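Local coordinates for protein alpha-galactosidase 1 (Saccharomyces cerevisiae, PDB 3LRK) that hydrolyses terminal, non-reducing alpha-D-galactose residues of alpha-D-galactosides such as galactose oligosaccharides, galactomannans and galactolipids, working as a secreted homotetrameric glycosidase, at residues E133-F138 against K168-A173; Y183-W188 against F194-G199; G208-E213 against M240-K245; N244-M249 against N259-L264. The protein carries 1 engineered substitution. One frame throughout, in Å; residues are numbered along the deposited sequence.

Interaction 1. Residues E133-F138 against K168-A173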
loop_
_atom_site.group_PDB
_atom_site.type_symbol
_atom_site.label_atom_id
_atom_site.label_comp_id
_atom_site.label_asym_id
_atom_site.label_seq_id
_atom_site.Cartn_x
_atom_site.Cartn_y
_atom_site.Cartn_z
ATOM N N GLU A 133 -9.410 16.831 -31.036
ATOM C CA GLU A 133 -8.762 16.856 -32.368
ATOM C C GLU A 133 -8.316 15.478 -32.782
ATOM O O GLU A 133 -8.375 15.126 -33.965
ATOM C CB GLU A 133 -7.464 17.680 -32.411
ATOM C CG GLU A 133 -7.429 18.994 -31.789
ATOM C CD GLU A 133 -7.152 18.948 -30.315
ATOM O OE1 GLU A 133 -8.092 18.601 -29.599
ATOM O OE2 GLU A 133 -6.028 19.312 -29.886
ATOM N N ASP A 134 -7.777 14.723 -31.829
ATOM C CA ASP A 134 -7.147 13.453 -32.184
ATOM C C ASP A 134 -8.187 12.381 -32.511
ATOM O O ASP A 134 -8.067 11.678 -33.522
ATOM C CB ASP A 134 -6.139 13.022 -31.126
ATOM C CG ASP A 134 -4.856 13.863 -31.171
ATOM O OD1 ASP A 134 -4.810 14.857 -31.920
ATOM O OD2 ASP A 134 -3.896 13.525 -30.452
ATOM N N ALA A 135 -9.227 12.297 -31.682
ATOM C CA ALA A 135 -10.399 11.476 -32.003
ATOM C C ALA A 135 -10.980 11.853 -33.374
ATOM O O ALA A 135 -11.331 10.970 -34.151
ATOM C CB ALA A 135 -11.465 11.602 -30.911
ATOM N N GLN A 136 -11.090 13.158 -33.653
ATOM C CA GLN A 136 -11.542 13.655 -34.953
ATOM C C GLN A 136 -10.650 13.203 -36.112
ATOM O O GLN A 136 -11.155 12.737 -37.144
ATOM C CB GLN A 136 -11.680 15.183 -34.961
ATOM C CG GLN A 136 -12.465 15.724 -36.172
ATOM C CD GLN A 136 -13.887 15.168 -36.245
ATOM O OE1 GLN A 136 -14.648 15.234 -35.278
ATOM N NE2 GLN A 136 -14.240 14.601 -37.392
ATOM N N PHE A 137 -9.335 13.341 -35.940
ATOM C CA PHE A 137 -8.376 12.768 -36.895
ATOM C C PHE A 137 -8.646 11.282 -37.172
ATOM O O PHE A 137 -8.678 10.857 -38.347
ATOM C CB PHE A 137 -6.912 12.976 -36.437
ATOM C CG PHE A 137 -5.913 12.256 -37.300
ATOM C CD1 PHE A 137 -5.319 12.900 -38.386
ATOM C CD2 PHE A 137 -5.587 10.925 -37.047
ATOM C CE1 PHE A 137 -4.421 12.229 -39.190
ATOM C CE2 PHE A 137 -4.689 10.246 -37.864
ATOM C CZ PHE A 137 -4.101 10.907 -38.932
ATOM N N PHE A 138 -8.840 10.485 -36.114
ATOM C CA PHE A 138 -9.052 9.049 -36.314
ATOM C C PHE A 138 -10.362 8.766 -37.078
ATOM O O PHE A 138 -10.390 7.932 -37.978
ATOM C CB PHE A 138 -8.968 8.253 -34.999
ATOM C CG PHE A 138 -7.612 8.328 -34.330
ATOM C CD1 PHE A 138 -6.452 7.935 -35.011
ATOM C CD2 PHE A 138 -7.495 8.796 -33.022
ATOM C CE1 PHE A 138 -5.196 8.014 -34.394
ATOM C CE2 PHE A 138 -6.244 8.881 -32.402
ATOM C CZ PHE A 138 -5.093 8.487 -33.086
ATOM N N LYS A 168 -11.528 8.606 -19.788
ATOM C CA LYS A 168 -12.846 9.118 -20.167
ATOM C C LYS A 168 -12.792 10.286 -21.144
ATOM O O LYS A 168 -13.648 10.386 -22.028
ATOM C CB LYS A 168 -13.693 9.503 -18.932
ATOM C CG LYS A 168 -15.133 9.909 -19.286
ATOM C CD LYS A 168 -16.017 10.025 -18.061
ATOM C CE LYS A 168 -17.465 10.332 -18.452
ATOM N NZ LYS A 168 -17.625 11.767 -18.874
ATOM N N ALA A 169 -11.804 11.173 -20.992
ATOM C CA ALA A 169 -11.623 12.278 -21.931
ATOM C C ALA A 169 -11.550 11.795 -23.387
ATOM O O ALA A 169 -12.193 12.389 -24.264
ATOM C CB ALA A 169 -10.382 13.139 -21.564
ATOM N N MET A 170 -10.795 10.728 -23.649
ATOM C CA MET A 170 -10.727 10.188 -25.025
ATOM C C MET A 170 -11.979 9.371 -25.410
ATOM O O MET A 170 -12.415 9.418 -26.559
ATOM C CB MET A 170 -9.451 9.376 -25.260
ATOM C CG MET A 170 -9.332 8.777 -26.678
ATOM S SD MET A 170 -9.425 10.009 -27.976
ATOM C CE MET A 170 -7.712 10.535 -28.054
ATOM N N SER A 171 -12.551 8.651 -24.448
ATOM C CA SER A 171 -13.815 7.930 -24.659
ATOM C C SER A 171 -14.899 8.886 -25.180
ATOM O O SER A 171 -15.555 8.603 -26.197
ATOM C CB SER A 171 -14.286 7.276 -23.357
ATOM O OG SER A 171 -15.426 6.455 -23.572
ATOM N N ASP A 172 -15.067 10.007 -24.474
ATOM C CA ASP A 172 -16.038 11.038 -24.846
ATOM C C ASP A 172 -15.738 11.682 -26.196
ATOM O O ASP A 172 -16.649 11.898 -27.004
ATOM C CB ASP A 172 -16.126 12.119 -23.770
ATOM C CG ASP A 172 -16.755 11.618 -22.478
ATOM O OD1 ASP A 172 -17.369 10.527 -22.466
ATOM O OD2 ASP A 172 -16.637 12.333 -21.463
ATOM N N ALA A 173 -14.467 12.005 -26.425
ATOM C CA ALA A 173 -14.025 12.596 -27.694
ATOM C C ALA A 173 -14.334 11.681 -28.886
ATOM O O ALA A 173 -14.766 12.154 -29.928
ATOM C CB ALA A 173 -12.528 12.927 -27.636
#
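OD2 of D134 is gripped twice, by a salt bridge with R79 and a hydrogen bond with the hydroxyl of S127, which probably balances the charge of this buried carboxylate, while CB of D134 rests 4.3 Å from the terminal methyl CE of M170. Across the helices the contact is van der Waals packing centred on A135 CB. This methyl faces A173 CB at 3.7 Å and A173 O at 3.5 Å, an approach that the small alanines on both helices probably permit. Helices 131-140 and 160-177, which precede and follow strand 145-149, are neighbours in the outer layer of the TIM barrel; here their axes pass 9.2 Å apart and cross at -45°, with alanines filling the narrow place between them. M170 suits its position because its flexible, unbranched chain can bend toward A135. Its CG stands anti to the backbone N (chi1 180°) and the chain then bends at both later torsions, which carries the sulfur over to A135, SD lying 3.9 Å from A135 CB. The same side chain also packs on L146 and Y148 of strand 145-149, joining helix to helix and helix to barrel wall.

Interaction 2. Residues Y183-W188 against F194-G199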
loop_
_atom_site.group_PDB
_atom_site.type_symbol
_atom_site.label_atom_id
_atom_site.label_comp_id
_atom_site.label_asym_id
_atom_site.label_seq_id
_atom_site.Cartn_x
_atom_site.Cartn_y
_atom_site.Cartn_z
ATOM N N TYR A 183 -12.768 0.866 -28.321
ATOM C CA TYR A 183 -11.801 1.616 -27.501
ATOM C C TYR A 183 -11.036 0.685 -26.549
ATOM O O TYR A 183 -11.606 0.128 -25.598
ATOM C CB TYR A 183 -12.534 2.753 -26.767
ATOM C CG TYR A 183 -11.684 3.723 -25.947
ATOM C CD1 TYR A 183 -10.443 4.198 -26.403
ATOM C CD2 TYR A 183 -12.168 4.202 -24.728
ATOM C CE1 TYR A 183 -9.683 5.118 -25.620
ATOM C CE2 TYR A 183 -11.445 5.104 -23.960
ATOM C CZ TYR A 183 -10.220 5.564 -24.398
ATOM O OH TYR A 183 -9.545 6.448 -23.583
ATOM N N SER A 184 -9.747 0.513 -26.843
ATOM C CA SER A 184 -8.857 -0.398 -26.137
ATOM C C SER A 184 -7.908 0.391 -25.241
ATOM O O SER A 184 -7.068 1.139 -25.722
ATOM C CB SER A 184 -8.069 -1.237 -27.161
ATOM O OG SER A 184 -6.920 -1.861 -26.608
ATOM N N LEU A 185 -8.069 0.241 -23.929
ATOM C CA LEU A 185 -7.196 0.911 -22.958
ATOM C C LEU A 185 -5.854 0.211 -22.823
ATOM O O LEU A 185 -5.778 -1.015 -22.832
ATOM C CB LEU A 185 -7.886 0.962 -21.586
ATOM C CG LEU A 185 -8.732 2.180 -21.183
ATOM C CD1 LEU A 185 -9.503 2.839 -22.317
ATOM C CD2 LEU A 185 -9.632 1.895 -19.977
ATOM N N CYS A 186 -4.788 1.000 -22.696
ATOM C CA CYS A 186 -3.467 0.437 -22.473
ATOM C C CYS A 186 -2.795 1.199 -21.337
ATOM O O CYS A 186 -1.843 1.930 -21.562
ATOM C CB CYS A 186 -2.614 0.510 -23.752
ATOM S SG CYS A 186 -1.009 -0.349 -23.665
ATOM N N ASN A 187 -3.314 1.029 -20.117
ATOM C CA ASN A 187 -2.699 1.627 -18.947
ATOM C C ASN A 187 -2.131 0.609 -17.957
ATOM O O ASN A 187 -1.840 0.960 -16.814
ATOM C CB ASN A 187 -3.649 2.635 -18.257
ATOM C CG ASN A 187 -4.547 1.993 -17.206
ATOM O OD1 ASN A 187 -5.052 0.883 -17.389
ATOM N ND2 ASN A 187 -4.762 2.707 -16.101
ATOM N N TRP A 188 -1.992 -0.647 -18.395
ATOM C CA TRP A 188 -1.274 -1.684 -17.637
ATOM C C TRP A 188 -1.891 -2.048 -16.265
ATOM O O TRP A 188 -1.185 -2.518 -15.360
ATOM C CB TRP A 188 0.191 -1.275 -17.439
ATOM C CG TRP A 188 0.792 -0.516 -18.594
ATOM C CD1 TRP A 188 0.812 -0.893 -19.925
ATOM C CD2 TRP A 188 1.488 0.734 -18.520
ATOM N NE1 TRP A 188 1.463 0.067 -20.671
ATOM C CE2 TRP A 188 1.896 1.068 -19.836
ATOM C CE3 TRP A 188 1.816 1.608 -17.463
ATOM C CZ2 TRP A 188 2.619 2.238 -20.125
ATOM C CZ3 TRP A 188 2.542 2.775 -17.754
ATOM C CH2 TRP A 188 2.927 3.075 -19.073
ATOM N N PHE A 194 -9.713 -2.527 -13.865
ATOM C CA PHE A 194 -10.816 -3.510 -13.964
ATOM C C PHE A 194 -12.117 -3.012 -13.305
ATOM O O PHE A 194 -13.226 -3.451 -13.664
ATOM C CB PHE A 194 -10.387 -4.869 -13.365
ATOM C CG PHE A 194 -10.078 -4.805 -11.888
ATOM C CD1 PHE A 194 -11.112 -4.816 -10.945
ATOM C CD2 PHE A 194 -8.761 -4.716 -11.445
ATOM C CE1 PHE A 194 -10.838 -4.722 -9.596
ATOM C CE2 PHE A 194 -8.478 -4.628 -10.088
ATOM C CZ PHE A 194 -9.528 -4.633 -9.163
ATOM N N TYR A 195 -11.981 -2.098 -12.338
ATOM C CA TYR A 195 -13.149 -1.551 -11.642
ATOM C C TYR A 195 -13.887 -0.479 -12.465
ATOM O O TYR A 195 -15.118 -0.385 -12.399
ATOM C CB TYR A 195 -12.731 -0.941 -10.299
ATOM C CG TYR A 195 -12.837 -1.828 -9.078
ATOM C CD1 TYR A 195 -11.838 -1.795 -8.103
ATOM C CD2 TYR A 195 -13.937 -2.672 -8.869
ATOM C CE1 TYR A 195 -11.912 -2.561 -6.964
ATOM C CE2 TYR A 195 -14.023 -3.456 -7.703
ATOM C CZ TYR A 195 -13.002 -3.392 -6.762
ATOM O OH TYR A 195 -13.041 -4.146 -5.602
ATOM N N TRP A 196 -13.146 0.315 -13.238
ATOM C CA TRP A 196 -13.712 1.484 -13.933
ATOM C C TRP A 196 -13.677 1.461 -15.471
ATOM O O TRP A 196 -14.207 2.361 -16.124
ATOM C CB TRP A 196 -13.085 2.791 -13.418
ATOM C CG TRP A 196 -11.553 2.831 -13.369
ATOM C CD1 TRP A 196 -10.767 2.578 -12.286
ATOM C CD2 TRP A 196 -10.663 3.179 -14.437
ATOM N NE1 TRP A 196 -9.434 2.753 -12.605
ATOM C CE2 TRP A 196 -9.343 3.103 -13.925
ATOM C CE3 TRP A 196 -10.849 3.542 -15.783
ATOM C CZ2 TRP A 196 -8.210 3.377 -14.712
ATOM C CZ3 TRP A 196 -9.721 3.814 -16.562
ATOM C CH2 TRP A 196 -8.422 3.736 -16.018
ATOM N N GLY A 197 -13.032 0.458 -16.038
ATOM C CA GLY A 197 -12.899 0.368 -17.492
ATOM C C GLY A 197 -14.214 0.244 -18.242
ATOM O O GLY A 197 -14.374 0.842 -19.304
ATOM N N SER A 198 -15.171 -0.501 -17.683
ATOM C CA SER A 198 -16.353 -0.951 -18.453
ATOM C C SER A 198 -17.277 0.161 -18.954
ATOM O O SER A 198 -17.823 0.075 -20.068
ATOM C CB SER A 198 -17.147 -2.015 -17.684
ATOM O OG SER A 198 -17.827 -1.450 -16.577
ATOM N N GLY A 199 -17.444 1.207 -18.149
ATOM C CA GLY A 199 -18.335 2.309 -18.489
ATOM C C GLY A 199 -17.836 3.269 -19.548
ATOM O O GLY A 199 -18.599 4.110 -20.041
#
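L185 and N187 meet the six-membered part of the W196 indole, L185 from an oblique direction and N187 at the edge. L185 CD2 lies 3.9 Å from W196 CZ3, while its other methyl, CD1, sits 3.4 Å above the plane of the Y183 ring, toward the rim; a branched leucine can thus serve two aromatic neighbours at once. N187 brings ND2 to 3.8 Å from W196 CZ2, close to the ring plane, with the amide turned 70° against the indole. That amide is held by T193 on OD1 and, weakly, by the carbonyl of Q190 on ND2. All this lies in a beta-alpha-beta unit of the TIM barrel, where strand 182-185 leads into the short, weakly bonded helix 193-196 and on to strand 203-205; the side chain of N187, past the strand, is about 6 Å from that of the substrate-binding R205. W196 is tied down in turn through NE1, which donates to the carbonyl of D191. The packing slackens at G197, whose CA is 4.4 Å from L185 CD2. Beyond it S198, partly exposed, directs its CB away and packs on Y152 of a second subunit.

Interaction 3. Residues G208-E213 against M240-K245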
loop_
_atom_site.group_PDB
_atom_site.type_symbol
_atom_site.label_atom_id
_atom_site.label_comp_id
_atom_site.label_asym_id
_atom_site.label_seq_id
_atom_site.Cartn_x
_atom_site.Cartn_y
_atom_site.Cartn_z
ATOM N N GLY A 208 1.719 -4.833 -17.211
ATOM C CA GLY A 208 2.850 -4.445 -18.072
ATOM C C GLY A 208 2.996 -5.422 -19.234
ATOM O O GLY A 208 2.390 -6.500 -19.222
ATOM N N ASP A 209 3.799 -5.067 -20.233
ATOM C CA ASP A 209 3.871 -5.871 -21.466
ATOM C C ASP A 209 4.332 -7.295 -21.204
ATOM O O ASP A 209 5.251 -7.522 -20.426
ATOM C CB ASP A 209 4.799 -5.253 -22.508
ATOM C CG ASP A 209 4.397 -3.852 -22.917
ATOM O OD1 ASP A 209 3.297 -3.379 -22.540
ATOM O OD2 ASP A 209 5.208 -3.224 -23.628
ATOM N N VAL A 210 3.656 -8.238 -21.856
ATOM C CA VAL A 210 4.090 -9.622 -21.929
ATOM C C VAL A 210 5.370 -9.748 -22.766
ATOM O O VAL A 210 5.698 -8.863 -23.560
ATOM C CB VAL A 210 2.957 -10.538 -22.506
ATOM C CG1 VAL A 210 2.867 -10.411 -24.024
ATOM C CG2 VAL A 210 3.165 -12.008 -22.090
ATOM N N THR A 211 6.087 -10.846 -22.547
ATOM C CA THR A 211 7.236 -11.214 -23.354
ATOM C C THR A 211 7.185 -12.720 -23.605
ATOM O O THR A 211 6.415 -13.436 -22.951
ATOM C CB THR A 211 8.588 -10.781 -22.697
ATOM O OG1 THR A 211 9.656 -10.989 -23.631
ATOM C CG2 THR A 211 8.869 -11.557 -21.411
ATOM N N ALA A 212 7.979 -13.191 -24.567
ATOM C CA ALA A 212 8.016 -14.605 -24.928
ATOM C C ALA A 212 8.788 -15.455 -23.903
ATOM O O ALA A 212 9.769 -16.140 -24.234
ATOM C CB ALA A 212 8.586 -14.786 -26.357
ATOM N N GLU A 213 8.336 -15.396 -22.654
ATOM C CA GLU A 213 8.883 -16.195 -21.570
ATOM C C GLU A 213 7.699 -16.743 -20.794
ATOM O O GLU A 213 6.751 -16.006 -20.513
ATOM C CB GLU A 213 9.731 -15.334 -20.624
ATOM C CG GLU A 213 11.059 -14.853 -21.196
ATOM C CD GLU A 213 12.085 -15.964 -21.339
ATOM O OE1 GLU A 213 11.904 -17.050 -20.747
ATOM O OE2 GLU A 213 13.091 -15.737 -22.044
ATOM N N MET A 240 2.957 -16.511 -17.273
ATOM C CA MET A 240 2.383 -16.914 -15.995
ATOM C C MET A 240 2.234 -15.759 -15.014
ATOM O O MET A 240 1.298 -15.746 -14.216
ATOM C CB MET A 240 3.219 -18.027 -15.345
ATOM C CG MET A 240 3.103 -19.402 -16.007
ATOM S SD MET A 240 1.421 -20.025 -16.184
ATOM C CE MET A 240 0.841 -20.098 -14.482
ATOM N N ASN A 241 3.172 -14.812 -15.052
ATOM C CA ASN A 241 3.088 -13.605 -14.228
ATOM C C ASN A 241 1.799 -12.851 -14.544
ATOM O O ASN A 241 1.094 -12.427 -13.631
ATOM C CB ASN A 241 4.319 -12.702 -14.441
ATOM C CG ASN A 241 4.185 -11.329 -13.764
ATOM O OD1 ASN A 241 3.491 -10.436 -14.263
ATOM N ND2 ASN A 241 4.892 -11.147 -12.650
ATOM N N ILE A 242 1.487 -12.732 -15.840
ATOM C CA ILE A 242 0.329 -11.968 -16.312
ATOM C C ILE A 242 -0.975 -12.730 -16.072
ATOM O O ILE A 242 -1.959 -12.143 -15.622
ATOM C CB ILE A 242 0.500 -11.538 -17.799
ATOM C CG1 ILE A 242 1.572 -10.436 -17.889
ATOM C CG2 ILE A 242 -0.820 -11.052 -18.399
ATOM C CD1 ILE A 242 2.049 -10.143 -19.285
ATOM N N LEU A 243 -0.970 -14.037 -16.344
ATOM C CA LEU A 243 -2.140 -14.869 -16.044
ATOM C C LEU A 243 -2.486 -14.820 -14.550
ATOM O O LEU A 243 -3.653 -14.718 -14.180
ATOM C CB LEU A 243 -1.914 -16.326 -16.481
ATOM C CG LEU A 243 -3.096 -17.276 -16.258
ATOM C CD1 LEU A 243 -4.300 -16.877 -17.107
ATOM C CD2 LEU A 243 -2.660 -18.707 -16.552
ATOM N N ASN A 244 -1.468 -14.914 -13.707
ATOM C CA ASN A 244 -1.653 -14.839 -12.252
ATOM C C ASN A 244 -2.239 -13.505 -11.782
ATOM O O ASN A 244 -3.142 -13.473 -10.941
ATOM C CB ASN A 244 -0.339 -15.138 -11.533
ATOM C CG ASN A 244 0.014 -16.627 -11.550
ATOM O OD1 ASN A 244 -0.781 -17.466 -11.973
ATOM N ND2 ASN A 244 1.212 -16.952 -11.093
ATOM N N LYS A 245 -1.716 -12.412 -12.322
ATOM C CA LYS A 245 -2.301 -11.084 -12.110
ATOM C C LYS A 245 -3.777 -11.004 -12.539
ATOM O O LYS A 245 -4.598 -10.375 -11.856
ATOM C CB LYS A 245 -1.459 -10.019 -12.814
ATOM C CG LYS A 245 -0.181 -9.696 -12.062
ATOM C CD LYS A 245 0.764 -8.873 -12.906
ATOM C CE LYS A 245 1.965 -8.440 -12.091
ATOM N NZ LYS A 245 3.028 -7.953 -13.019
HETATM O O HOH W 1 2.740 -5.687 -14.573
#
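This is a buried apolar contact with a water bridge at its flank, and it joins the active-site loop that follows strand 203-205 of the TIM barrel to helix 239-246. In such barrels the loops after the strands carry the catalytic groups, and this one holds D209, the proton donor. D209 turns its CB away from the helix, and its OD1 forms a salt bridge with the substrate-binding R205. From the helix, I242 packs against the backbone of G208 and D209 and against V210. With CG1 anti to the carbonyl carbon and the chain extended at chi2 (167°), its terminal methyl CD1 reaches from the helix to the loop. That methyl stands 3.4 Å from V210 CB, tighter than usual van der Waals contact, and 3.5 Å from V210 CG2, the two side chains crossing at about a right angle. It also lies 3.7 Å from G208 O and 4.1 Å from D209 C, so one methyl touches three successive residues. Isoleucine suits the place because it is long enough to span to the loop, where beta-branched V210 packs tightly against it, probably because its branch point sits so near the backbone; W283 of helix 273-285 packs on I242 as well. The flank is polar. A water accepts from G208 N at 3.0 Å and from K245 NZ at 2.8 Å, linking loop to helix. K245 NZ also donates to C223 O and, at 2.8 Å, to N241 OD1, approaching that oxygen in the carbonyl plane on a lone pair, with a C=O...N angle of 123°.

Interaction 4. Residues N244-M249 against N259-L264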
loop_
_atom_site.group_PDB
_atom_site.type_symbol
_atom_site.label_atom_id
_atom_site.label_comp_id
_atom_site.label_asym_id
_atom_site.label_seq_id
_atom_site.Cartn_x
_atom_site.Cartn_y
_atom_site.Cartn_z
ATOM N N ASN A 244 -1.468 -14.914 -13.707
ATOM C CA ASN A 244 -1.653 -14.839 -12.252
ATOM C C ASN A 244 -2.239 -13.505 -11.782
ATOM O O ASN A 244 -3.142 -13.473 -10.941
ATOM C CB ASN A 244 -0.339 -15.138 -11.533
ATOM C CG ASN A 244 0.014 -16.627 -11.550
ATOM O OD1 ASN A 244 -0.781 -17.466 -11.973
ATOM N ND2 ASN A 244 1.212 -16.952 -11.093
ATOM N N LYS A 245 -1.716 -12.412 -12.322
ATOM C CA LYS A 245 -2.301 -11.084 -12.110
ATOM C C LYS A 245 -3.777 -11.004 -12.539
ATOM O O LYS A 245 -4.598 -10.375 -11.856
ATOM C CB LYS A 245 -1.459 -10.019 -12.814
ATOM C CG LYS A 245 -0.181 -9.696 -12.062
ATOM C CD LYS A 245 0.764 -8.873 -12.906
ATOM C CE LYS A 245 1.965 -8.440 -12.091
ATOM N NZ LYS A 245 3.028 -7.953 -13.019
ATOM N N ALA A 246 -4.104 -11.654 -13.657
ATOM C CA ALA A 246 -5.458 -11.618 -14.214
ATOM C C ALA A 246 -6.476 -12.453 -13.433
ATOM O O ALA A 246 -7.680 -12.187 -13.494
ATOM C CB ALA A 246 -5.430 -12.057 -15.682
ATOM N N ALA A 247 -5.986 -13.470 -12.729
ATOM C CA ALA A 247 -6.837 -14.457 -12.063
ATOM C C ALA A 247 -8.017 -13.886 -11.255
ATOM O O ALA A 247 -9.164 -14.297 -11.486
ATOM C CB ALA A 247 -5.990 -15.435 -11.216
ATOM N N PRO A 248 -7.756 -12.944 -10.316
ATOM C CA PRO A 248 -8.886 -12.391 -9.559
ATOM C C PRO A 248 -9.782 -11.450 -10.380
ATOM O O PRO A 248 -10.904 -11.188 -9.972
ATOM C CB PRO A 248 -8.199 -11.612 -8.422
ATOM C CG PRO A 248 -6.891 -11.211 -8.988
ATOM C CD PRO A 248 -6.466 -12.376 -9.860
ATOM N N MET A 249 -9.298 -10.989 -11.537
ATOM C CA MET A 249 -9.977 -9.939 -12.323
ATOM C C MET A 249 -11.129 -10.393 -13.212
ATOM O O MET A 249 -11.879 -9.555 -13.714
ATOM C CB MET A 249 -8.975 -9.175 -13.179
ATOM C CG MET A 249 -7.855 -8.500 -12.376
ATOM S SD MET A 249 -6.853 -7.618 -13.565
ATOM C CE MET A 249 -5.485 -7.041 -12.546
ATOM N N ASN A 259 -10.877 -7.805 -19.726
ATOM C CA ASN A 259 -9.479 -7.767 -19.314
ATOM C C ASN A 259 -8.619 -8.140 -20.525
ATOM O O ASN A 259 -8.974 -9.036 -21.296
ATOM C CB ASN A 259 -9.224 -8.751 -18.176
ATOM C CG ASN A 259 -9.966 -8.379 -16.891
ATOM O OD1 ASN A 259 -9.944 -7.231 -16.458
ATOM N ND2 ASN A 259 -10.607 -9.362 -16.274
ATOM N N ASP A 260 -7.496 -7.446 -20.682
ATOM C CA ASP A 260 -6.597 -7.630 -21.833
ATOM C C ASP A 260 -5.230 -8.055 -21.299
ATOM O O ASP A 260 -4.543 -7.280 -20.624
ATOM C CB ASP A 260 -6.532 -6.312 -22.617
ATOM C CG ASP A 260 -5.635 -6.368 -23.862
ATOM O OD1 ASP A 260 -4.972 -7.390 -24.140
ATOM O OD2 ASP A 260 -5.592 -5.340 -24.561
ATOM N N LEU A 261 -4.852 -9.300 -21.586
ATOM C CA LEU A 261 -3.584 -9.867 -21.120
ATOM C C LEU A 261 -2.398 -9.647 -22.102
ATOM O O LEU A 261 -1.362 -10.317 -21.995
ATOM C CB LEU A 261 -3.742 -11.362 -20.787
ATOM C CG LEU A 261 -4.895 -12.016 -19.996
ATOM C CD1 LEU A 261 -4.381 -13.190 -19.120
ATOM C CD2 LEU A 261 -5.851 -11.084 -19.219
ATOM N N ASP A 262 -2.575 -8.705 -23.035
ATOM C CA ASP A 262 -1.567 -8.271 -24.027
ATOM C C ASP A 262 -1.530 -9.220 -25.235
ATOM O O ASP A 262 -2.123 -10.289 -25.194
ATOM C CB ASP A 262 -0.171 -8.077 -23.393
ATOM C CG ASP A 262 0.720 -7.148 -24.185
ATOM O OD1 ASP A 262 0.277 -6.578 -25.198
ATOM O OD2 ASP A 262 1.886 -6.973 -23.781
ATOM N N ASN A 263 -0.867 -8.806 -26.313
ATOM C CA ASN A 263 -0.822 -9.601 -27.542
ATOM C C ASN A 263 -0.193 -10.978 -27.311
ATOM O O ASN A 263 0.716 -11.130 -26.485
ATOM C CB ASN A 263 -0.052 -8.872 -28.637
ATOM C CG ASN A 263 -0.587 -7.476 -28.928
ATOM O OD1 ASN A 263 -1.590 -7.017 -28.356
ATOM N ND2 ASN A 263 0.083 -6.795 -29.831
ATOM N N LEU A 264 -0.692 -11.966 -28.046
ATOM C CA LEU A 264 -0.185 -13.335 -28.009
ATOM C C LEU A 264 1.244 -13.424 -28.524
ATOM O O LEU A 264 1.592 -12.804 -29.535
ATOM C CB LEU A 264 -1.103 -14.257 -28.838
ATOM C CG LEU A 264 -2.503 -14.440 -28.243
ATOM C CD1 LEU A 264 -3.562 -14.836 -29.291
ATOM C CD2 LEU A 264 -2.467 -15.426 -27.061
#
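N259 points its amide at the backbone of M249, and the two flat groups are turned in contrasting ways. ND2 of N259 donates to M249 O over 2.9 Å in a fairly straight bond of 158°, with the acceptor almost in the plane of the asparagine amide. Seen from M249, however, the nitrogen stands above the carbonyl plane, 80° out of it, and so uses no lone pair. Having CG anti to its own carbonyl carbon (chi1 -65°) sends the amide toward M249, where ND2 also comes 3.5 Å from M249 CB. The other end of the amide is engaged too, OD1 accepting from W204 NE1 on the adjacent strand 203-205. This strand, helix 239-246 and strand 258-260 form a beta-alpha-beta crossover of the TIM barrel, and the contact packs the C-terminal end of the helix, with the residues after it, against strand 258-260 and the loop that follows. With N259 replaced by alanine, M249 O and the indole N-H of W204 would probably lose these buried partners. Alongside, L261 spreads its fork over A246, whose small side chain probably allows the close approach: CD2 is 3.7 Å and CD1 3.8 Å from A246 CB. M249 meets N259 by its CB and then extends away, packing on Y232 of a second subunit. At the end of the strand, D260 begins an Asx turn, with D262 N donating to D260 OD1 at 2.9 Å.

In the fold
All four contacts lie in the TIM-barrel domain; interactions 1, 2 and 3 come in series along the chain, and interaction 4 begins on the stretch where 3 ends. Helix 160-177 of interaction 1 leads into strand 182-185 of interaction 2, and the two touch, M170 and S171 packing on Y183. Interactions 2 and 4 reach the same parallel sheet, meet where F194 packs on N259 and M249, and both touch a second subunit. Interaction 2 also touches 3, through W188 and G208. Interactions 3 and 4 share helix 239-246; there V210 N probably hydrogen-bonds D262 OD2, beside the catalytic D209. The centres of 1 and 3 are 30 Å apart: one is outer helix packing, the other borders the active site.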